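Local coordinates for protein glycerophosphodiester phosphodiesterase (Cytophaga hutchinsonii ATCC 33406, PDB 3CH0) that belongs to the glycerophosphodiester phosphodiesterase family, whose members are built on a TIM-barrel fold, at residues L157-A160 with E161-A165; L181-M184 with H185-P189. One frame throughout, in Å; residues are numbered along the deposited sequence. Where two conformers were deposited one is given.

Interaction 1. Residues L157-A160 with E161-A165; sequences LVVA and EIKKA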
# COMPACT_ATOMS: atom_id res chain seq x y z
N LEU A 157 -10.97 -11.36 6.10
CA LEU A 157 -10.17 -11.03 7.29
C LEU A 157 -9.82 -9.53 7.30
O LEU A 157 -9.87 -8.87 8.36
CB LEU A 157 -8.89 -11.82 7.33
CG LEU A 157 -9.08 -13.30 7.63
CD1 LEU A 157 -7.81 -14.09 7.34
CD2 LEU A 157 -9.58 -13.58 9.09
N VAL A 158 -9.45 -8.98 6.15
CA VAL A 158 -9.14 -7.53 6.07
C VAL A 158 -10.37 -6.71 6.39
O VAL A 158 -10.29 -5.73 7.15
CB VAL A 158 -8.55 -7.18 4.66
CG1 VAL A 158 -8.47 -5.67 4.36
CG2 VAL A 158 -7.18 -7.88 4.56
N VAL A 159 -11.50 -7.07 5.76
CA VAL A 159 -12.71 -6.30 5.90
C VAL A 159 -13.26 -6.34 7.35
O VAL A 159 -13.76 -5.31 7.82
CB VAL A 159 -13.75 -6.70 4.85
CG1 VAL A 159 -15.11 -6.05 5.20
CG2 VAL A 159 -13.26 -6.29 3.45
N ALA A 160 -13.10 -7.46 8.03
CA ALA A 160 -13.49 -7.58 9.43
C ALA A 160 -12.80 -6.47 10.24
O ALA A 160 -13.43 -5.85 11.12
CB ALA A 160 -13.18 -8.95 10.01
N GLU A 161 -11.54 -6.20 9.94
CA GLU A 161 -10.80 -5.19 10.69
C GLU A 161 -11.25 -3.76 10.38
O GLU A 161 -11.28 -2.91 11.26
CB GLU A 161 -9.29 -5.39 10.49
CG GLU A 161 -8.76 -6.73 10.98
CD GLU A 161 -9.09 -6.98 12.45
OE1 GLU A 161 -8.80 -6.10 13.28
OE2 GLU A 161 -9.65 -8.05 12.77
N ILE A 162 -11.57 -3.49 9.11
CA ILE A 162 -12.13 -2.25 8.66
C ILE A 162 -13.47 -1.94 9.35
O ILE A 162 -13.68 -0.86 9.83
CB ILE A 162 -12.30 -2.22 7.08
CG1 ILE A 162 -10.90 -2.27 6.43
CG2 ILE A 162 -13.10 -1.01 6.57
CD1 ILE A 162 -10.93 -2.63 4.94
N LYS A 163 -14.35 -2.92 9.36
CA LYS A 163 -15.69 -2.76 9.96
C LYS A 163 -15.58 -2.61 11.49
O LYS A 163 -16.25 -1.75 12.07
CB LYS A 163 -16.55 -3.97 9.59
CG LYS A 163 -16.95 -4.00 8.11
CD LYS A 163 -17.89 -5.20 7.79
CE LYS A 163 -18.44 -5.20 6.34
NZ LYS A 163 -19.26 -4.03 5.96
N LYS A 164 -14.72 -3.39 12.12
CA LYS A 164 -14.52 -3.33 13.60
C LYS A 164 -14.15 -1.89 14.03
O LYS A 164 -14.59 -1.39 15.07
CB LYS A 164 -13.47 -4.34 14.06
CG LYS A 164 -13.21 -4.40 15.56
CD LYS A 164 -12.11 -5.38 15.93
CE LYS A 164 -11.76 -5.27 17.44
NZ LYS A 164 -11.36 -3.88 17.83
N ALA A 165 -13.30 -1.24 13.23
CA ALA A 165 -12.77 0.11 13.52
C ALA A 165 -13.64 1.22 13.00
O ALA A 165 -13.31 2.41 13.17
CB ALA A 165 -11.33 0.24 12.94
O HOH W 1 -9.75 -9.99 10.89

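Interaction 2. Residues L181-M184 with H185-P189; sequences LEYM and HSQYP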
# COMPACT_ATOMS: atom_id res chain seq x y z
N LEU A 181 -10.47 -7.61 -6.39
CA LEU A 181 -11.34 -6.47 -6.68
C LEU A 181 -12.80 -6.90 -6.95
O LEU A 181 -13.74 -6.30 -6.49
CB LEU A 181 -10.76 -5.62 -7.79
CG LEU A 181 -9.37 -5.07 -7.54
CD1 LEU A 181 -8.83 -4.41 -8.82
CD2 LEU A 181 -9.39 -4.13 -6.33
N GLU A 182 -12.95 -7.98 -7.73
CA GLU A 182 -14.31 -8.47 -8.02
C GLU A 182 -15.02 -8.91 -6.75
O GLU A 182 -16.23 -8.65 -6.55
CB GLU A 182 -14.29 -9.62 -9.04
CG GLU A 182 -13.82 -9.22 -10.42
CD GLU A 182 -14.75 -8.37 -11.24
OE1 GLU A 182 -15.92 -8.08 -10.84
OE2 GLU A 182 -14.32 -7.97 -12.36
N TYR A 183 -14.31 -9.65 -5.91
CA TYR A 183 -14.86 -10.17 -4.65
C TYR A 183 -15.30 -9.01 -3.76
O TYR A 183 -16.41 -8.96 -3.20
CB TYR A 183 -13.85 -11.04 -3.93
CG TYR A 183 -14.41 -11.58 -2.64
CD1 TYR A 183 -15.19 -12.71 -2.64
CD2 TYR A 183 -14.22 -10.90 -1.44
CE1 TYR A 183 -15.74 -13.21 -1.47
CE2 TYR A 183 -14.73 -11.41 -0.24
CZ TYR A 183 -15.52 -12.57 -0.26
OH TYR A 183 -16.08 -13.11 0.88
N MSE A 184 -14.39 -8.05 -3.58
CA MSE A 184 -14.71 -6.86 -2.79
C MSE A 184 -15.91 -6.10 -3.31
O MSE A 184 -16.80 -5.68 -2.56
CB MSE A 184 -13.54 -5.88 -2.76
CG MSE A 184 -12.31 -6.33 -2.03
SE MSE A 184 -12.59 -6.48 -0.11
CE MSE A 184 -13.07 -4.67 0.25
N HIS A 185 -15.97 -5.91 -4.63
CA HIS A 185 -17.04 -5.16 -5.23
C HIS A 185 -18.37 -5.83 -5.04
O HIS A 185 -19.38 -5.13 -4.78
CB HIS A 185 -16.75 -5.01 -6.69
CG HIS A 185 -17.80 -4.25 -7.44
ND1 HIS A 185 -18.05 -2.91 -7.25
CD2 HIS A 185 -18.65 -4.66 -8.42
CE1 HIS A 185 -19.04 -2.54 -8.06
NE2 HIS A 185 -19.39 -3.57 -8.81
N SER A 186 -18.41 -7.15 -5.13
CA SER A 186 -19.70 -7.83 -4.97
C SER A 186 -20.12 -8.09 -3.53
O SER A 186 -21.33 -8.14 -3.25
CB SER A 186 -19.72 -9.13 -5.73
OG SER A 186 -18.89 -10.08 -5.13
N GLN A 187 -19.15 -8.30 -2.61
CA GLN A 187 -19.46 -8.57 -1.23
C GLN A 187 -19.51 -7.33 -0.32
O GLN A 187 -20.31 -7.26 0.65
CB GLN A 187 -18.47 -9.58 -0.65
CG GLN A 187 -18.45 -10.90 -1.40
CD GLN A 187 -19.86 -11.46 -1.65
OE1 GLN A 187 -20.64 -11.69 -0.71
NE2 GLN A 187 -20.22 -11.62 -2.93
N TYR A 188 -18.66 -6.35 -0.63
CA TYR A 188 -18.49 -5.17 0.21
C TYR A 188 -18.49 -3.90 -0.63
O TYR A 188 -17.52 -3.16 -0.66
CB TYR A 188 -17.19 -5.28 1.03
CG TYR A 188 -17.10 -6.54 1.81
CD1 TYR A 188 -17.99 -6.81 2.87
CD2 TYR A 188 -16.15 -7.48 1.51
CE1 TYR A 188 -17.92 -7.99 3.59
CE2 TYR A 188 -16.05 -8.66 2.18
CZ TYR A 188 -16.95 -8.93 3.28
OH TYR A 188 -16.84 -10.15 3.92
N PRO A 189 -19.59 -3.63 -1.35
CA PRO A 189 -19.64 -2.51 -2.31
C PRO A 189 -19.47 -1.13 -1.72
O PRO A 189 -19.25 -0.19 -2.48
CB PRO A 189 -21.04 -2.65 -2.92
CG PRO A 189 -21.77 -3.42 -1.93
CD PRO A 189 -20.87 -4.36 -1.29

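Interaction 1. Residues L157-A160 with E161-A165
From V158 to K164 the backbone runs as regular alpha-helix, with I162 N bonded to V158 O, K163 N to V159 O and K164 N to A160 O. This is the C-terminal part of helix 151-164, the helical arm of the beta-alpha-beta unit between strands 132-137 and 171-175, and its side chains illustrate how successive faces of one helix are put to different uses. On the inner face V158 and I162 meet through branch ends, CG1 of V158 lying 4.0 Å from CD1 of I162 as the two side chains cross obliquely. The pair continues into the barrel wall, where V158 reaches L173 and I162 reaches F171 of strand 171-175.

One residue further along, V159 and K163 lie side by side and point the same way. V159 holds CG1 opposite its own backbone N (chi1 170°), the methyl that faces the lysine. K163 runs its methylenes along that methyl, with CE 3.6 Å from V159 CG1, and only then bends at its last torsion (chi4 -61°), turning NZ aside. The nearest atoms of the K163 side chain and a bound 1,2-ethanediol, probably from the crystallisation liquor, are about 3 Å apart.

The third face is polar. E161 folds back at chi2 (-56°), and in the conformer described a water bridges the turn, donating to L157 O at 2.8 Å and to E161 OE2 at 2.7 Å. E161 OE1 forms a salt bridge with R118 NE of helix 117-127. V158 O also accepts a weak second bond from E161 N.

Chemically, the contact separates its duties: V158 and I162 meet the barrel strands, V159 and the lysine methylenes form an apolar flank that packs on Y188, and the carboxylate, divided between water and R118, probably keeps its negative charge.

Interaction 2. Residues L181-M184 with H185-P189
Q187 lies over one face of the Y183 ring, one helical turn away, in a CH-pi contact at the C-terminal end of helix 178-187, an outer helix of the TIM barrel. CG of Q187 stands 3.7 Å from the centroid of the Y183 ring and 18° off its normal, while the glutamine amide plane is turned 36° from the ring. Y183 meets the methylene because its ring swings away from its own backbone N (chi1 -180°) and lies alongside the next turn.

Two further contacts converge on Y188. Its CE2 is 3.9 Å from CE2 of Y183, the rings meeting obliquely, and its CD2 lies 4.0 Å from SE of M184, a selenomethionine. The latter is a Met-aromatic contact of oblique type, with SE 5.3 Å from the centroid of the Y188 ring. CB of Q187 also lies above one face of the Y188 ring, offset toward its rim, so that one glutamine offers successive methylenes to two tyrosines.

What positions these rings begins with the backbone. The helix bonds run from H185 N to L181 O, from S186 N to E182 O and from Q187 N to Y183 O; Y188 then leaves helical geometry, yet its N still reaches M184 O at 2.8 Å. Farther out, both hydroxyls hydrogen-bond to OD1 of D156 on helix 151-164, so one carboxylate oxygen is shared by the two phenols, consistent with a role in orienting both rings. Away from the tyrosines, H185 stacks on F212, and E182 OE1 bonds to S211 OG. In the S186 conformer described, NE2 of Q187 donates to S186 OG at 3.0 Å, the hydroxyl oxygen lying somewhat out of the amide plane of Q187.

In the fold
Reading from the N terminus, the chain passes through strand 132-137, helix 151-164 with interaction 1, strand 171-175, helix 178-187 with interaction 2, and strand 192-197. Each contact closes a turn of its own helix and no longer loop, and the two follow in series, neither nesting nor crossing. They nevertheless touch in space, with centres about 14 Å apart. V159 CG2 packs 3.6 Å from M184 CE and 3.7 Å from Y188 CD2, and K163 CE approaches Y188 CD1. Adjacent outer helices of the barrel, each laid against the strand 171-175 they share, are thereby joined side to side through residues that also serve the local turns.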